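Local coordinates for protein charybdin (Charybdis maritima, PDB 2B7U) that belongs to the ribosome-inactivating proteins, a family known mainly from plants, sharing a mixed alpha-and-beta fold, at residues A[24-35]-A[164-175]. Sequence-based numbering, arbitrary orientation.
Sequences YTDFIKNLRRSL and MFCEATRFVDIA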
# COMPACT_ATOMS: atom_id res chain seq x y z
N TYR A 24 -0.76 13.23 -9.32
CA TYR A 24 -0.76 12.17 -8.30
C TYR A 24 -1.80 11.12 -8.69
O TYR A 24 -1.49 9.93 -8.67
CB TYR A 24 -1.10 12.78 -6.95
CG TYR A 24 -1.41 11.79 -5.86
CD1 TYR A 24 -0.38 11.09 -5.22
CD2 TYR A 24 -2.70 11.58 -5.44
CE1 TYR A 24 -0.66 10.18 -4.20
CE2 TYR A 24 -2.99 10.68 -4.41
CZ TYR A 24 -1.97 10.01 -3.79
OH TYR A 24 -2.33 9.14 -2.80
N THR A 25 -3.02 11.54 -9.03
CA THR A 25 -4.05 10.59 -9.44
C THR A 25 -3.60 9.76 -10.64
O THR A 25 -3.80 8.53 -10.68
CB THR A 25 -5.34 11.33 -9.72
OG1 THR A 25 -5.82 11.92 -8.50
CG2 THR A 25 -6.39 10.37 -10.28
N ASP A 26 -3.01 10.42 -11.63
CA ASP A 26 -2.47 9.74 -12.81
C ASP A 26 -1.44 8.67 -12.40
O ASP A 26 -1.43 7.56 -12.91
CB ASP A 26 -1.77 10.71 -13.78
CG ASP A 26 -2.70 11.79 -14.38
OD1 ASP A 26 -2.14 12.82 -14.84
OD2 ASP A 26 -3.94 11.62 -14.44
N PHE A 27 -0.57 9.03 -11.48
CA PHE A 27 0.46 8.11 -11.03
C PHE A 27 -0.13 6.87 -10.38
O PHE A 27 0.28 5.75 -10.65
CB PHE A 27 1.41 8.82 -10.06
CG PHE A 27 2.56 7.97 -9.65
CD1 PHE A 27 3.70 7.87 -10.43
CD2 PHE A 27 2.52 7.27 -8.46
CE1 PHE A 27 4.76 7.08 -10.05
CE2 PHE A 27 3.58 6.50 -8.06
CZ PHE A 27 4.70 6.40 -8.86
N ILE A 28 -1.10 7.08 -9.51
CA ILE A 28 -1.73 5.95 -8.81
C ILE A 28 -2.46 5.04 -9.81
O ILE A 28 -2.36 3.81 -9.73
CB ILE A 28 -2.67 6.44 -7.69
CG1 ILE A 28 -1.89 7.16 -6.58
CG2 ILE A 28 -3.48 5.27 -7.11
CD1 ILE A 28 -0.87 6.35 -5.87
N LYS A 29 -3.17 5.64 -10.75
CA LYS A 29 -3.90 4.87 -11.77
C LYS A 29 -2.92 4.04 -12.60
O LYS A 29 -3.15 2.88 -12.87
CB LYS A 29 -4.72 5.80 -12.64
CG LYS A 29 -5.95 6.32 -11.89
CD LYS A 29 -6.62 7.48 -12.60
CE LYS A 29 -7.32 7.07 -13.87
NZ LYS A 29 -7.97 8.20 -14.60
N ASN A 30 -1.80 4.65 -12.99
CA ASN A 30 -0.79 3.92 -13.74
C ASN A 30 -0.17 2.80 -12.93
O ASN A 30 0.13 1.72 -13.45
CB ASN A 30 0.29 4.86 -14.28
CG ASN A 30 -0.24 5.79 -15.34
OD1 ASN A 30 -1.24 5.50 -15.99
ND2 ASN A 30 0.45 6.91 -15.55
N LEU A 31 0.03 3.03 -11.63
CA LEU A 31 0.62 2.03 -10.78
C LEU A 31 -0.31 0.81 -10.65
O LEU A 31 0.13 -0.32 -10.68
CB LEU A 31 0.92 2.63 -9.41
CG LEU A 31 1.51 1.69 -8.38
CD1 LEU A 31 2.75 0.95 -8.92
CD2 LEU A 31 1.83 2.40 -7.10
N ARG A 32 -1.60 1.06 -10.52
CA ARG A 32 -2.57 -0.04 -10.50
C ARG A 32 -2.51 -0.91 -11.76
O ARG A 32 -2.56 -2.15 -11.69
CB ARG A 32 -3.97 0.50 -10.31
CG ARG A 32 -4.26 1.07 -8.96
CD ARG A 32 -5.52 1.86 -8.95
NE ARG A 32 -5.87 2.43 -7.66
CZ ARG A 32 -6.70 3.48 -7.52
NH1 ARG A 32 -6.97 3.97 -6.33
NH2 ARG A 32 -7.28 4.03 -8.59
N ARG A 33 -2.41 -0.26 -12.91
CA ARG A 33 -2.28 -0.98 -14.15
C ARG A 33 -0.98 -1.80 -14.19
O ARG A 33 -0.99 -2.92 -14.68
CB ARG A 33 -2.32 0.01 -15.31
CG ARG A 33 -2.23 -0.60 -16.64
CD ARG A 33 -2.03 0.51 -17.65
NE ARG A 33 -3.05 0.55 -18.69
CZ ARG A 33 -2.81 0.55 -20.00
NH1 ARG A 33 -3.82 0.60 -20.84
NH2 ARG A 33 -1.57 0.50 -20.47
N SER A 34 0.12 -1.23 -13.69
CA SER A 34 1.43 -1.89 -13.68
C SER A 34 1.41 -3.11 -12.79
O SER A 34 2.10 -4.09 -13.05
CB SER A 34 2.53 -0.96 -13.19
OG SER A 34 2.77 0.08 -14.14
N LEU A 35 0.61 -3.05 -11.74
CA LEU A 35 0.54 -4.14 -10.76
C LEU A 35 -0.35 -5.29 -11.19
O LEU A 35 -0.25 -6.41 -10.66
CB LEU A 35 0.05 -3.60 -9.42
CG LEU A 35 0.97 -2.65 -8.66
CD1 LEU A 35 0.24 -1.84 -7.58
CD2 LEU A 35 2.16 -3.40 -8.04
N MET A 164 0.11 7.11 1.41
CA MET A 164 -0.13 7.83 0.17
C MET A 164 0.12 7.05 -1.10
O MET A 164 -0.34 7.47 -2.17
CB MET A 164 0.69 9.14 0.17
CG MET A 164 0.30 10.02 1.31
SD MET A 164 1.12 11.65 1.32
CE MET A 164 0.23 12.49 0.01
N PHE A 165 0.81 5.92 -1.01
CA PHE A 165 1.01 5.07 -2.19
C PHE A 165 0.33 3.73 -2.04
O PHE A 165 -0.50 3.38 -2.88
CB PHE A 165 2.49 5.01 -2.55
CG PHE A 165 2.99 6.35 -2.98
CD1 PHE A 165 2.75 6.79 -4.26
CD2 PHE A 165 3.58 7.21 -2.08
CE1 PHE A 165 3.13 8.05 -4.68
CE2 PHE A 165 3.97 8.49 -2.48
CZ PHE A 165 3.75 8.91 -3.79
N CYS A 166 0.56 3.03 -0.95
CA CYS A 166 -0.05 1.68 -0.82
C CYS A 166 -1.56 1.75 -0.55
O CYS A 166 -2.37 1.13 -1.27
CB CYS A 166 0.65 0.85 0.20
SG CYS A 166 2.44 0.73 -0.17
N GLU A 167 -1.98 2.49 0.47
CA GLU A 167 -3.39 2.54 0.77
C GLU A 167 -4.17 3.26 -0.33
O GLU A 167 -5.29 2.88 -0.68
CB GLU A 167 -3.65 3.19 2.12
CG GLU A 167 -2.88 2.58 3.28
CD GLU A 167 -3.22 1.15 3.58
OE1 GLU A 167 -4.19 0.61 2.99
OE2 GLU A 167 -2.51 0.54 4.41
N ALA A 168 -3.61 4.33 -0.88
CA ALA A 168 -4.24 5.02 -2.02
C ALA A 168 -4.41 4.11 -3.23
O ALA A 168 -5.44 4.15 -3.92
CB ALA A 168 -3.44 6.26 -2.40
N THR A 169 -3.42 3.25 -3.49
CA THR A 169 -3.50 2.28 -4.58
C THR A 169 -4.62 1.28 -4.32
O THR A 169 -5.43 0.98 -5.20
CB THR A 169 -2.15 1.59 -4.77
OG1 THR A 169 -1.19 2.57 -5.24
CG2 THR A 169 -2.19 0.47 -5.76
N ARG A 170 -4.74 0.85 -3.08
CA ARG A 170 -5.78 -0.13 -2.70
C ARG A 170 -7.21 0.42 -2.76
O ARG A 170 -8.13 -0.35 -3.05
CB ARG A 170 -5.52 -0.67 -1.31
CG ARG A 170 -4.27 -1.49 -1.11
CD ARG A 170 -4.07 -1.77 0.38
NE ARG A 170 -2.98 -2.70 0.61
CZ ARG A 170 -2.00 -2.54 1.50
NH1 ARG A 170 -1.99 -1.48 2.30
NH2 ARG A 170 -1.07 -3.46 1.63
N PHE A 171 -7.43 1.69 -2.43
CA PHE A 171 -8.79 2.22 -2.27
C PHE A 171 -9.04 3.51 -3.02
O PHE A 171 -8.31 4.48 -2.85
CB PHE A 171 -9.11 2.45 -0.80
CG PHE A 171 -9.26 1.16 -0.01
CD1 PHE A 171 -10.42 0.42 -0.13
CD2 PHE A 171 -8.24 0.71 0.79
CE1 PHE A 171 -10.54 -0.75 0.59
CE2 PHE A 171 -8.36 -0.47 1.50
CZ PHE A 171 -9.52 -1.19 1.41
N VAL A 172 -10.09 3.51 -3.83
CA VAL A 172 -10.50 4.68 -4.59
C VAL A 172 -10.69 5.92 -3.73
O VAL A 172 -10.20 7.00 -4.08
CB VAL A 172 -11.82 4.35 -5.37
CG1 VAL A 172 -12.38 5.59 -6.07
CG2 VAL A 172 -11.54 3.21 -6.38
N ASP A 173 -11.39 5.77 -2.61
CA ASP A 173 -11.78 6.93 -1.78
C ASP A 173 -10.55 7.53 -1.09
O ASP A 173 -10.52 8.74 -0.82
CB ASP A 173 -12.82 6.53 -0.73
CG ASP A 173 -14.15 6.19 -1.35
OD1 ASP A 173 -14.72 7.06 -2.03
OD2 ASP A 173 -14.61 5.04 -1.17
N ILE A 174 -9.56 6.70 -0.80
CA ILE A 174 -8.31 7.14 -0.17
C ILE A 174 -7.47 7.92 -1.18
O ILE A 174 -7.01 9.04 -0.87
CB ILE A 174 -7.54 5.97 0.49
CG1 ILE A 174 -8.41 5.35 1.59
CG2 ILE A 174 -6.24 6.45 1.09
CD1 ILE A 174 -7.78 4.20 2.32
N ALA A 175 -7.30 7.38 -2.39
CA ALA A 175 -6.62 8.11 -3.46
C ALA A 175 -7.28 9.46 -3.71
O ALA A 175 -6.58 10.48 -3.82
CB ALA A 175 -6.59 7.34 -4.74
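Arg32 runs alongside Thr169, the two side chains pointing opposite ways, and carries its guanidinium to the carbonyls where helix 151-170 ends. Extended from CG to NE, it bonds through NE to Thr169 O at 2.9 Å, in the carbonyl plane on a lone pair, and through NH1 to Ala168 O, also 2.9 Å, at a more bent N-H...O angle of 138°. Ile28 CG2 lies over the rim of one guanidinium face, and Ala175 CB lies 3.7 Å from Arg32 NH1. At the other end of the contact, Tyr24 wedges among Met164, Phe165, Ala168 and Ala175; with CG anti to the backbone N (chi1 169°) the ring reaches across, and Tyr24 OH donates to Met164 O at 2.7 Å. That carbonyl belongs to a pi-type turn of helix 151-170, whose segment 164-170 crosses segment 24-35 at -72° within the ribosome-inactivating protein fold. Thr169 is the reciprocal knob, among Ile28, Leu31, Arg32 and Leu35: its OG1 is bonded back to Phe165 O (2.6 Å), while CG2 meets Leu35 CD1 tip to tip. Toward strand 56-64, where both touch Leu60, the Phe27 and Phe165 rings stand nearly perpendicular, with CE2 of Phe27 3.7 Å from CE1 of Phe165.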